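Local coordinates for dermonecrotic toxin (Pasteurella multocida, PDB 2EBF), which acts as a potent mitogen and osteolytic toxin that induces bone resorption in atrophic rhinitis of pigs, seen here as its C-terminal region, at residues R654-G657 and H663-H666; G657-S662 and P740-A745; Y41-I46 and A714-V719; A648-W653 and L706-R711; A682-F687 and Q691-I696. All blocks are in the same frame, centred on the assembly; numbering follows the deposited sequence.

Contact 1: R654-G657 and H663-H666; sequences RREG and HQMH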
# COMPACT_ATOMS: atom_id res chain seq x y z
N ARG A 654 12.16 4.64 33.39
CA ARG A 654 12.71 3.71 34.38
C ARG A 654 11.67 3.45 35.47
O ARG A 654 11.06 4.38 35.99
CB ARG A 654 13.98 4.28 35.00
CG ARG A 654 14.73 3.29 35.90
CD ARG A 654 15.09 3.95 37.22
NE ARG A 654 16.42 4.51 37.21
CZ ARG A 654 16.87 5.43 38.07
NH1 ARG A 654 16.08 5.94 39.01
NH2 ARG A 654 18.11 5.85 37.96
N ARG A 655 11.46 2.17 35.78
CA ARG A 655 10.53 1.79 36.85
C ARG A 655 10.99 2.40 38.17
O ARG A 655 12.17 2.32 38.51
CB ARG A 655 10.40 0.26 36.96
CG ARG A 655 9.63 -0.28 38.18
CD ARG A 655 8.20 0.24 38.23
NE ARG A 655 7.26 -0.67 38.87
CZ ARG A 655 7.09 -0.82 40.19
NH1 ARG A 655 7.83 -0.13 41.06
NH2 ARG A 655 6.18 -1.67 40.64
N GLU A 656 10.06 3.05 38.87
CA GLU A 656 10.31 3.59 40.21
C GLU A 656 9.37 2.94 41.22
O GLU A 656 8.36 2.37 40.83
CB GLU A 656 10.13 5.12 40.25
CG GLU A 656 11.11 5.92 39.39
CD GLU A 656 12.58 5.79 39.79
OE1 GLU A 656 13.44 6.07 38.92
OE2 GLU A 656 12.90 5.41 40.95
N GLY A 657 9.70 3.04 42.50
CA GLY A 657 8.85 2.54 43.58
C GLY A 657 7.39 2.93 43.43
O GLY A 657 7.07 4.01 42.91
N HIS A 663 11.68 9.58 34.02
CA HIS A 663 12.48 9.75 32.81
C HIS A 663 13.97 9.82 33.21
O HIS A 663 14.32 10.42 34.24
CB HIS A 663 12.04 11.00 32.03
CG HIS A 663 12.44 12.29 32.67
ND1 HIS A 663 11.79 12.82 33.76
CD2 HIS A 663 13.42 13.18 32.35
CE1 HIS A 663 12.35 13.96 34.10
NE2 HIS A 663 13.34 14.20 33.26
N GLN A 664 14.83 9.18 32.41
CA GLN A 664 16.27 9.19 32.63
C GLN A 664 16.89 9.55 31.29
O GLN A 664 16.34 9.20 30.25
CB GLN A 664 16.76 7.79 33.06
CG GLN A 664 16.13 7.23 34.36
CD GLN A 664 16.47 8.04 35.61
OE1 GLN A 664 15.60 8.32 36.44
NE2 GLN A 664 17.74 8.40 35.76
N MET A 665 18.01 10.27 31.30
CA MET A 665 18.61 10.71 30.04
C MET A 665 20.13 10.75 30.04
O MET A 665 20.80 10.63 31.08
CB MET A 665 18.01 12.06 29.60
CG MET A 665 18.60 13.30 30.30
SD MET A 665 18.52 13.34 32.11
CE MET A 665 16.75 13.34 32.37
N HIS A 666 20.68 10.91 28.84
CA HIS A 666 22.12 11.04 28.68
C HIS A 666 22.35 11.81 27.39
O HIS A 666 21.46 11.87 26.54
CB HIS A 666 22.78 9.66 28.60
CG HIS A 666 24.29 9.71 28.57
ND1 HIS A 666 25.02 10.62 29.29
CD2 HIS A 666 25.19 8.92 27.94
CE1 HIS A 666 26.31 10.41 29.09
NE2 HIS A 666 26.44 9.39 28.26
O HOH W 1 19.31 8.81 38.22
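E656 OE1 is gripped by two groups, the guanidinium of R654 and the hydroxyl of S662, while across the hairpin it stands 4.0 Å from OE1 of Q664. The bond from R654 NH1 to E656 OE1 is a short salt bridge of 2.6 Å. It uses the carboxylate lone pair on the side of the second oxygen, although the acceptor lies 20° out of the guanidinium plane. R654 points its CG away from its own backbone N (chi1 -172°) and then bends twice, which lays the end of a long, flexible side chain flat over the amide of Q664. The two planes are only 12° apart, a stack in which Q664 OE1 lies 3.5 Å above the guanidinium plane, over its centre. The amide oxygen thus faces a cationic carbon, an arrangement likely to be mildly attractive. NH2 of R654 and NE2 of Q664, 3.4 Å apart, are both donors and cannot bond to each other; a water accepts from both instead, well from NE2 (2.9 Å) and weakly from NH2. Q664 suits the place because its amide is flat enough to stack. S662 OG lies between E656 OE1 and Q664 OE1 and bonds to both, though its single proton can serve only one at a time. R654 pairs through its backbone with S662, and Q664 with W652, so the stacked side chains are diagonal neighbours on one face of the hairpin formed by strands 643-656 and 660-673. On the same strand H666, further on, bonds to D681 of strand 676-681, while H663, one residue before Q664, bonds to the carbonyl of A730.

Contact 2: G657-S662 and P740-A745; sequences GGMEFS and PRLTRA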
# COMPACT_ATOMS: atom_id res chain seq x y z
N GLY A 657 9.70 3.04 42.50
CA GLY A 657 8.85 2.54 43.58
C GLY A 657 7.39 2.93 43.43
O GLY A 657 7.07 4.01 42.91
N GLY A 658 6.50 2.03 43.85
CA GLY A 658 5.05 2.25 43.76
C GLY A 658 4.50 2.47 42.37
O GLY A 658 3.64 3.34 42.17
N MET A 659 5.00 1.70 41.40
CA MET A 659 4.48 1.64 40.03
C MET A 659 4.61 2.95 39.21
O MET A 659 3.93 3.14 38.19
CB MET A 659 3.04 1.10 40.02
CG MET A 659 2.57 0.50 38.69
SD MET A 659 3.43 -1.02 38.23
CE MET A 659 2.34 -1.61 36.94
N GLU A 660 5.47 3.86 39.66
CA GLU A 660 5.76 5.07 38.90
C GLU A 660 6.85 4.77 37.88
O GLU A 660 7.55 3.76 38.00
CB GLU A 660 6.23 6.19 39.83
CG GLU A 660 5.19 6.68 40.82
CD GLU A 660 5.53 8.07 41.34
OE1 GLU A 660 5.25 9.06 40.62
OE2 GLU A 660 6.08 8.18 42.47
N PHE A 661 6.97 5.63 36.88
CA PHE A 661 8.09 5.59 35.93
C PHE A 661 8.72 6.98 35.87
O PHE A 661 8.02 7.98 35.73
CB PHE A 661 7.64 5.14 34.53
CG PHE A 661 7.32 3.67 34.45
CD1 PHE A 661 8.29 2.77 34.02
CD2 PHE A 661 6.06 3.19 34.81
CE1 PHE A 661 8.00 1.39 33.95
CE2 PHE A 661 5.76 1.83 34.74
CZ PHE A 661 6.74 0.92 34.31
N SER A 662 10.05 7.03 36.02
CA SER A 662 10.78 8.29 35.87
C SER A 662 11.34 8.37 34.46
O SER A 662 11.44 7.35 33.78
CB SER A 662 11.91 8.40 36.90
OG SER A 662 12.83 7.34 36.77
N PRO A 740 4.99 3.99 30.03
CA PRO A 740 4.28 2.72 30.19
C PRO A 740 2.96 2.82 30.93
O PRO A 740 2.87 3.47 31.97
CB PRO A 740 5.29 1.86 30.96
CG PRO A 740 6.62 2.39 30.50
CD PRO A 740 6.39 3.89 30.49
N ARG A 741 1.94 2.18 30.37
CA ARG A 741 0.59 2.25 30.90
C ARG A 741 0.04 0.86 31.16
O ARG A 741 0.33 -0.08 30.43
CB ARG A 741 -0.35 2.89 29.88
CG ARG A 741 -0.31 4.38 29.81
CD ARG A 741 -1.26 4.84 28.71
NE ARG A 741 -0.61 4.87 27.40
CZ ARG A 741 -1.17 5.38 26.31
NH1 ARG A 741 -2.41 5.87 26.35
NH2 ARG A 741 -0.48 5.39 25.17
N LEU A 742 -0.79 0.76 32.20
CA LEU A 742 -1.63 -0.41 32.40
C LEU A 742 -2.73 -0.42 31.33
O LEU A 742 -3.09 0.64 30.77
CB LEU A 742 -2.26 -0.41 33.80
CG LEU A 742 -1.33 -0.66 34.99
CD1 LEU A 742 -1.95 -0.13 36.27
CD2 LEU A 742 -0.99 -2.15 35.12
N THR A 743 -3.23 -1.61 31.03
CA THR A 743 -4.35 -1.77 30.10
C THR A 743 -5.59 -1.04 30.65
O THR A 743 -6.42 -0.52 29.88
CB THR A 743 -4.61 -3.26 29.81
OG1 THR A 743 -3.43 -3.83 29.24
CG2 THR A 743 -5.75 -3.43 28.84
N ARG A 744 -5.68 -0.99 31.98
CA ARG A 744 -6.59 -0.07 32.68
C ARG A 744 -8.03 -0.10 32.14
O ARG A 744 -8.60 0.92 31.74
CB ARG A 744 -6.02 1.36 32.67
CG ARG A 744 -6.82 2.38 33.46
CD ARG A 744 -6.98 3.65 32.63
NE ARG A 744 -8.29 4.27 32.83
CZ ARG A 744 -8.95 4.96 31.89
NH1 ARG A 744 -8.42 5.11 30.68
NH2 ARG A 744 -10.14 5.48 32.16
N ALA A 745 -8.59 -1.30 32.09
CA ALA A 745 -10.00 -1.46 31.83
C ALA A 745 -10.59 -2.20 33.02
O ALA A 745 -10.10 -2.01 34.15
CB ALA A 745 -10.20 -2.22 30.55
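F661 and P740 make the aromatic half of this contact, a CH-pi interaction. The proline ring lies over one face of the phenyl, its CB 3.9 Å from the ring centroid and 15° off the normal, somewhat displaced toward the rim. Its other carbons spread the touch along the ring: CG comes to 3.8 Å from F661 CE1, and CD lies near CG of the phenylalanine. Proline suits the role because its compact, fairly rigid ring presents several C-H groups to the pi cloud. F661 holds its CG beside the backbone N (chi1 -73°), which turns the phenyl face to the C-terminal chain. The second kind of contact is purely apolar. M659 swings its thioether out from the hairpin turn until CE meets CD2 of L742 at 3.8 Å. Methionine fits such a place well, since its long unbranched chain reaches out from the turn and ends in a methyl; L742 answers with one branch of its fork. No hydrogen bond joins the two segments directly, although the neighbouring K739 bonds weakly through NZ to the carbonyl of F661. Among the polar ties of this tail, R741 forms a salt bridge with E133 and T743 bonds to E49. I715 borders both F661 and P740, which widens the hydrophobic patch. Residues G657 to E660 form a type I' beta turn, with positive phi at G658 and M659, the turn characteristic of tight two-residue beta hairpins. The irregular C-terminal tail thus lies against the tip of such a hairpin, at the surface.

Contact 3: Y41-I46 and A714-V719; sequences YSPFRI and AINPFV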
# COMPACT_ATOMS: atom_id res chain seq x y z
N TYR A 41 5.68 -3.29 27.86
CA TYR A 41 5.82 -1.84 28.03
C TYR A 41 5.32 -1.04 26.83
O TYR A 41 5.26 0.19 26.90
CB TYR A 41 7.27 -1.45 28.32
CG TYR A 41 7.80 -1.99 29.63
CD1 TYR A 41 8.77 -2.98 29.63
CD2 TYR A 41 7.34 -1.51 30.85
CE1 TYR A 41 9.27 -3.48 30.81
CE2 TYR A 41 7.83 -2.01 32.05
CZ TYR A 41 8.80 -2.99 32.02
OH TYR A 41 9.31 -3.51 33.18
N SER A 42 5.00 -1.72 25.74
CA SER A 42 4.51 -1.03 24.54
C SER A 42 3.07 -0.55 24.74
O SER A 42 2.25 -1.31 25.26
CB SER A 42 4.56 -1.96 23.34
OG SER A 42 4.09 -1.27 22.20
N PRO A 43 2.76 0.70 24.32
CA PRO A 43 1.36 1.12 24.34
C PRO A 43 0.49 0.30 23.38
O PRO A 43 -0.73 0.29 23.54
CB PRO A 43 1.42 2.59 23.85
CG PRO A 43 2.72 2.68 23.10
CD PRO A 43 3.65 1.77 23.83
N PHE A 44 1.11 -0.37 22.42
CA PHE A 44 0.37 -1.08 21.36
C PHE A 44 0.29 -2.57 21.57
O PHE A 44 0.23 -3.34 20.61
CB PHE A 44 0.98 -0.76 19.98
CG PHE A 44 1.02 0.72 19.67
CD1 PHE A 44 2.12 1.29 19.04
CD2 PHE A 44 -0.03 1.54 20.05
CE1 PHE A 44 2.16 2.67 18.77
CE2 PHE A 44 -0.00 2.93 19.80
CZ PHE A 44 1.10 3.49 19.15
N ARG A 45 0.27 -3.00 22.82
CA ARG A 45 0.34 -4.43 23.10
C ARG A 45 -1.02 -5.15 22.98
O ARG A 45 -1.09 -6.37 23.09
CB ARG A 45 0.99 -4.67 24.47
CG ARG A 45 0.25 -4.08 25.62
CD ARG A 45 0.98 -4.36 26.92
NE ARG A 45 0.19 -3.88 28.05
CZ ARG A 45 0.18 -2.61 28.47
NH1 ARG A 45 0.91 -1.68 27.86
NH2 ARG A 45 -0.58 -2.28 29.51
N ILE A 46 -2.08 -4.38 22.71
CA ILE A 46 -3.42 -4.96 22.47
C ILE A 46 -3.82 -5.89 23.63
O ILE A 46 -4.20 -7.06 23.44
CB ILE A 46 -3.54 -5.65 21.08
CG1 ILE A 46 -3.07 -4.70 19.96
CG2 ILE A 46 -4.97 -6.05 20.77
CD1 ILE A 46 -1.75 -5.06 19.44
N ALA A 714 16.95 0.43 29.26
CA ALA A 714 16.04 1.51 28.92
C ALA A 714 14.70 1.01 28.40
O ALA A 714 14.66 0.13 27.54
CB ALA A 714 16.69 2.43 27.88
N ILE A 715 13.62 1.61 28.91
CA ILE A 715 12.27 1.32 28.44
C ILE A 715 11.83 2.41 27.46
O ILE A 715 11.87 3.61 27.79
CB ILE A 715 11.25 1.22 29.60
CG1 ILE A 715 11.62 0.10 30.60
CG2 ILE A 715 9.83 0.98 29.05
CD1 ILE A 715 10.99 0.30 31.99
N ASN A 716 11.42 1.98 26.28
CA ASN A 716 10.93 2.86 25.22
C ASN A 716 11.83 4.07 24.95
O ASN A 716 11.37 5.21 24.94
CB ASN A 716 9.47 3.27 25.49
CG ASN A 716 8.53 2.08 25.62
OD1 ASN A 716 8.86 0.95 25.22
ND2 ASN A 716 7.34 2.32 26.19
N PRO A 717 13.13 3.81 24.70
CA PRO A 717 14.10 4.90 24.54
C PRO A 717 13.87 5.74 23.29
O PRO A 717 13.38 5.25 22.27
CB PRO A 717 15.46 4.17 24.48
CG PRO A 717 15.14 2.77 24.10
CD PRO A 717 13.76 2.48 24.55
N PHE A 718 14.16 7.03 23.42
CA PHE A 718 13.98 8.01 22.36
C PHE A 718 15.27 8.82 22.16
O PHE A 718 15.87 9.29 23.13
CB PHE A 718 12.86 8.96 22.76
CG PHE A 718 12.54 9.97 21.74
CD1 PHE A 718 11.90 9.62 20.55
CD2 PHE A 718 12.81 11.32 21.99
CE1 PHE A 718 11.58 10.59 19.61
CE2 PHE A 718 12.49 12.29 21.06
CZ PHE A 718 11.87 11.93 19.87
N VAL A 719 15.67 8.99 20.90
CA VAL A 719 16.91 9.69 20.56
C VAL A 719 16.59 10.99 19.82
O VAL A 719 15.74 11.01 18.92
CB VAL A 719 17.84 8.79 19.73
CG1 VAL A 719 19.12 9.52 19.28
CG2 VAL A 719 18.23 7.54 20.53
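Y41 meets I715 with its CB and its ring together, and the conformation of the isoleucine makes this possible. With chi1 at -59°, I715 sends its two branches different ways: CG2 sits 3.6 Å from Y41 CB and equally close to CG, at the near end of the ring, while the extended arm carries CD1 over one face of the phenol, by CE2 and CZ. That methyl lies 4.0 Å from the centroid of the Y41 ring, a CH-pi contact displaced toward the rim, and the two side chains cross at about a right angle. A beta-branched residue suits the spot, since one methyl can touch the root of the tyrosine side chain and another the far part of its ring. The polar link comes from N716, whose CG lies beside its backbone N. Its ND2 donates to Y41 O at 3.1 Å along a nearly straight N-H...O path of 169°. The acceptor lies in the amide plane, yet the donor stands 50° above the carbonyl plane. ND2 also bonds to T738 O, so two carbonyls fix the rotation of the amide. Asparagine also tolerates the left-handed backbone found here, where the chain turns a corner. Beside Y41, S42 OG accepts from F44 N at 3.1 Å, an ST turn, and R45 bonds to S42 O and to R741 O. This loop before helix 54-60 thus meets the corner leading into strand 717-720, next to strand 643-656, while F44 rests on helix 151-164.

Contact 4: A648-W653 and L706-R711; sequences ASITWW and LEIAQR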
# COMPACT_ATOMS: atom_id res chain seq x y z
N ALA A 648 24.25 14.14 20.31
CA ALA A 648 23.07 13.29 20.41
C ALA A 648 22.63 13.18 21.86
O ALA A 648 23.45 13.30 22.77
CB ALA A 648 23.37 11.90 19.83
N SER A 649 21.34 12.96 22.05
CA SER A 649 20.78 12.75 23.37
C SER A 649 19.82 11.57 23.33
O SER A 649 19.17 11.30 22.32
CB SER A 649 20.05 14.00 23.85
OG SER A 649 20.92 15.11 23.83
N ILE A 650 19.76 10.84 24.43
CA ILE A 650 18.85 9.72 24.54
C ILE A 650 18.13 9.80 25.88
O ILE A 650 18.74 10.12 26.89
CB ILE A 650 19.58 8.37 24.36
CG1 ILE A 650 18.57 7.22 24.43
CG2 ILE A 650 20.73 8.23 25.39
CD1 ILE A 650 19.10 5.87 23.97
N THR A 651 16.83 9.49 25.87
CA THR A 651 16.02 9.55 27.08
C THR A 651 15.09 8.33 27.11
O THR A 651 14.72 7.81 26.07
CB THR A 651 15.22 10.87 27.17
OG1 THR A 651 14.50 10.92 28.41
CG2 THR A 651 14.25 11.03 25.99
N TRP A 652 14.72 7.89 28.31
CA TRP A 652 13.98 6.64 28.45
C TRP A 652 13.21 6.63 29.76
O TRP A 652 13.33 7.57 30.56
CB TRP A 652 14.92 5.42 28.36
CG TRP A 652 15.94 5.31 29.47
CD1 TRP A 652 15.77 4.69 30.68
CD2 TRP A 652 17.27 5.85 29.47
NE1 TRP A 652 16.91 4.82 31.44
CE2 TRP A 652 17.85 5.52 30.73
CE3 TRP A 652 18.02 6.59 28.55
CZ2 TRP A 652 19.15 5.91 31.07
CZ3 TRP A 652 19.32 6.97 28.89
CH2 TRP A 652 19.87 6.62 30.15
N TRP A 653 12.42 5.59 29.96
CA TRP A 653 11.65 5.45 31.19
C TRP A 653 12.29 4.42 32.09
O TRP A 653 12.89 3.44 31.62
CB TRP A 653 10.20 5.03 30.90
CG TRP A 653 9.49 5.92 29.93
CD1 TRP A 653 9.16 5.60 28.65
CD2 TRP A 653 9.06 7.28 30.14
NE1 TRP A 653 8.54 6.67 28.05
CE2 TRP A 653 8.47 7.71 28.93
CE3 TRP A 653 9.11 8.17 31.23
CZ2 TRP A 653 7.91 8.99 28.78
CZ3 TRP A 653 8.56 9.46 31.07
CH2 TRP A 653 7.98 9.85 29.85
N LEU A 706 22.37 2.90 21.13
CA LEU A 706 22.03 1.51 21.41
C LEU A 706 22.76 1.02 22.65
O LEU A 706 22.15 0.39 23.52
CB LEU A 706 22.34 0.63 20.18
CG LEU A 706 21.92 -0.84 20.20
CD1 LEU A 706 21.91 -1.46 18.80
CD2 LEU A 706 22.87 -1.60 21.01
N GLU A 707 24.06 1.30 22.74
CA GLU A 707 24.84 0.88 23.90
C GLU A 707 24.31 1.46 25.21
O GLU A 707 24.14 0.74 26.19
CB GLU A 707 26.32 1.23 23.74
CG GLU A 707 27.09 1.13 25.07
CD GLU A 707 28.58 0.92 24.93
OE1 GLU A 707 29.07 0.57 23.83
OE2 GLU A 707 29.27 1.08 25.95
N ILE A 708 24.03 2.76 25.20
CA ILE A 708 23.51 3.43 26.39
C ILE A 708 22.14 2.86 26.79
O ILE A 708 21.88 2.63 27.97
CB ILE A 708 23.42 4.98 26.16
CG1 ILE A 708 24.83 5.57 25.89
CG2 ILE A 708 22.81 5.66 27.36
CD1 ILE A 708 25.86 5.36 27.03
N ALA A 709 21.26 2.64 25.82
CA ALA A 709 19.94 2.10 26.11
C ALA A 709 20.04 0.70 26.71
O ALA A 709 19.37 0.38 27.69
CB ALA A 709 19.07 2.09 24.85
N GLN A 710 20.90 -0.13 26.13
CA GLN A 710 21.05 -1.52 26.60
C GLN A 710 21.65 -1.59 28.00
O GLN A 710 21.15 -2.32 28.87
CB GLN A 710 21.89 -2.32 25.60
CG GLN A 710 21.15 -2.64 24.31
CD GLN A 710 21.93 -3.52 23.36
OE1 GLN A 710 23.16 -3.64 23.45
NE2 GLN A 710 21.22 -4.14 22.42
N ARG A 711 22.71 -0.82 28.23
CA ARG A 711 23.38 -0.83 29.54
C ARG A 711 22.43 -0.41 30.65
O ARG A 711 22.48 -0.94 31.77
CB ARG A 711 24.63 0.05 29.53
CG ARG A 711 25.79 -0.59 28.81
CD ARG A 711 26.90 0.38 28.47
NE ARG A 711 27.47 1.05 29.65
CZ ARG A 711 28.31 2.08 29.56
NH1 ARG A 711 28.67 2.52 28.38
NH2 ARG A 711 28.79 2.65 30.66
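I650 and I708 face each other obliquely, one from the strand and one from the helix, and their CG2 methyls meet at 3.8 Å. I650 directs CG1 opposite its backbone N (chi1 -178°), leaving CG2 in the crowded position between N and the carbonyl carbon. This posture divides its contacts: CG2 goes to I708, whereas the extended arm carries CD1 to within 3.9 Å of A709 CB. Alanine suits that point, as its single methyl lets the long isoleucine arm come close to the helix backbone. W652 stands at about a right angle to I708, and the rim of its six-membered ring makes the touch, CZ3 lying 4.0 Å from I708 CG2. One methyl of I708 therefore serves two partners, a strand isoleucine and a tryptophan. The rest of I708 leads away from the strand. I650 and W652 are two apart on an extended chain, so both fall on the same side of the sheet and form a broad apolar surface. Away from this contact E707 and R711, one turn apart, form a salt bridge of 2.9 Å from NH1 to OE2, and R586 shares that carboxylate oxygen; R711 also donates to F687 O and V688 O. Helix 701-711 packs on one face of the antiparallel sheet, with the short axes 9.4 Å apart and pointing nearly the same way, 24° off. Strands 660-673 and 717-720 flank strand 643-656 on either side, with P717 and V719 of strand 717-720 touching I650.

Contact 5: A682-F687 and Q691-I696; sequences ASHLQF and QLDTTI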
# COMPACT_ATOMS: atom_id res chain seq x y z
N ALA A 682 32.54 11.39 27.40
CA ALA A 682 33.45 11.36 28.53
C ALA A 682 32.74 11.17 29.88
O ALA A 682 33.37 11.22 30.94
CB ALA A 682 34.30 12.63 28.55
N SER A 683 31.44 10.89 29.83
CA SER A 683 30.70 10.67 31.08
C SER A 683 29.88 9.38 31.10
O SER A 683 29.00 9.24 31.94
CB SER A 683 29.84 11.89 31.40
OG SER A 683 28.79 12.01 30.46
N HIS A 684 30.18 8.44 30.21
CA HIS A 684 29.42 7.20 30.11
C HIS A 684 29.64 6.23 31.29
O HIS A 684 28.85 5.30 31.50
CB HIS A 684 29.72 6.49 28.79
CG HIS A 684 30.93 5.61 28.84
ND1 HIS A 684 32.20 6.10 28.98
CD2 HIS A 684 31.05 4.26 28.77
CE1 HIS A 684 33.06 5.10 28.99
NE2 HIS A 684 32.39 3.97 28.87
N LEU A 685 30.72 6.43 32.05
CA LEU A 685 31.01 5.56 33.20
C LEU A 685 30.09 5.83 34.39
O LEU A 685 30.15 5.12 35.40
CB LEU A 685 32.49 5.62 33.61
CG LEU A 685 33.52 4.98 32.67
CD1 LEU A 685 34.88 4.95 33.34
CD2 LEU A 685 33.11 3.57 32.22
N GLN A 686 29.22 6.84 34.27
CA GLN A 686 28.17 7.01 35.27
C GLN A 686 27.16 5.86 35.21
O GLN A 686 26.38 5.65 36.14
CB GLN A 686 27.53 8.42 35.22
CG GLN A 686 26.61 8.72 34.06
CD GLN A 686 26.34 10.23 33.90
OE1 GLN A 686 26.72 10.83 32.89
NE2 GLN A 686 25.67 10.83 34.88
N PHE A 687 27.21 5.09 34.12
CA PHE A 687 26.32 3.97 33.88
C PHE A 687 27.09 2.67 33.99
O PHE A 687 28.30 2.63 33.74
CB PHE A 687 25.66 4.07 32.50
CG PHE A 687 25.04 5.41 32.24
CD1 PHE A 687 23.99 5.87 33.03
CD2 PHE A 687 25.52 6.22 31.21
CE1 PHE A 687 23.43 7.13 32.82
CE2 PHE A 687 24.96 7.47 30.99
CZ PHE A 687 23.91 7.93 31.78
N GLN A 691 34.38 -3.71 34.10
CA GLN A 691 35.31 -3.22 35.12
C GLN A 691 36.52 -2.44 34.60
O GLN A 691 36.95 -1.47 35.22
CB GLN A 691 35.80 -4.36 36.03
CG GLN A 691 34.99 -4.53 37.31
CD GLN A 691 34.91 -3.24 38.13
OE1 GLN A 691 33.87 -2.58 38.18
NE2 GLN A 691 36.02 -2.88 38.77
N LEU A 692 37.05 -2.86 33.46
CA LEU A 692 38.24 -2.21 32.92
C LEU A 692 37.95 -1.34 31.70
O LEU A 692 38.82 -1.11 30.85
CB LEU A 692 39.33 -3.26 32.63
CG LEU A 692 39.02 -4.49 31.77
CD1 LEU A 692 39.57 -4.31 30.36
CD2 LEU A 692 39.62 -5.74 32.42
N ASP A 693 36.72 -0.82 31.62
CA ASP A 693 36.29 -0.06 30.45
C ASP A 693 37.01 1.28 30.34
O ASP A 693 37.39 1.88 31.34
CB ASP A 693 34.77 0.15 30.45
CG ASP A 693 34.20 0.34 29.05
OD1 ASP A 693 34.98 0.31 28.08
OD2 ASP A 693 32.98 0.53 28.92
N THR A 694 37.21 1.71 29.09
CA THR A 694 37.74 3.03 28.76
C THR A 694 36.88 4.14 29.39
O THR A 694 35.69 3.96 29.58
CB THR A 694 37.80 3.21 27.21
OG1 THR A 694 38.51 4.40 26.88
CG2 THR A 694 36.39 3.27 26.59
N THR A 695 37.50 5.28 29.73
CA THR A 695 36.79 6.42 30.32
C THR A 695 36.02 7.26 29.30
O THR A 695 35.06 7.92 29.65
CB THR A 695 37.75 7.37 31.07
OG1 THR A 695 38.84 7.69 30.21
CG2 THR A 695 38.28 6.71 32.35
N ILE A 696 36.47 7.25 28.05
CA ILE A 696 35.82 8.04 27.01
C ILE A 696 35.27 7.10 25.95
O ILE A 696 36.03 6.38 25.28
CB ILE A 696 36.80 9.07 26.35
CG1 ILE A 696 37.42 10.00 27.40
CG2 ILE A 696 36.10 9.87 25.24
CD1 ILE A 696 38.67 10.72 26.90
O HOH W 2 33.15 8.31 31.73
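The imidazole of H684 meets the other segment along its edge, where D693 OD2 and the carbonyl groups of T694 and T695 all lie near the ring plane. NE2 of H684 donates to D693 OD2 over 3.5 Å, a weak bond though fairly straight at 161°, with the carboxylate perpendicular to the ring. CE1 approaches T694 O to 2.9 Å, a close C-H to oxygen contact. Histidine suits this position because its edge carries both N-H and polarised C-H groups toward a row of oxygens. D693 has a stronger partner, R586, in a salt bridge to the same OD2; this arginine would be expected to stabilise the carboxylate. Beside the imidazole, L685 spreads its fork over the turning backbone: CD1 packs 4.0 Å from T695 CG2 and CD2 lies 3.7 Å from T694 O. A water bridges L685 N (3.1 Å) and T695 O, linking the two segments. The small A682 places CB 4.2 Å from I696 CG1, where the two segments lie closest, at the mouth of the loop. Residues 684-686 form one 3-10 turn, seen in the bond from F687 N to H684 O. The touching parts run roughly antiparallel, folding the connection between strands 676-681 and 697-700 back on itself. The loop probably borders the thiol protease-like site reported for this region: S683 touches C626, which lines the phosphonate pocket and is disulfide-bonded to C620 here.

From the N terminus, the loop at 41-46 is the first to be used, and contact 3 closes almost the whole chain by bringing it to 714-719. Within that span contact 4 joins strand 643-656 to helix 701-711. Nested inside contact 4 are the short-range contacts 1 and 5, one following the other: contact 1 closes the hairpin, and contact 5 the loop leading to strand 697-700. Contact 2 starts from the same hairpin but ends in the C-terminal tail, so it crosses contacts 3 and 4. Hairpin, helix, sheet corner and tail are thus interlaced, with the N-terminal loop drawn in beside them.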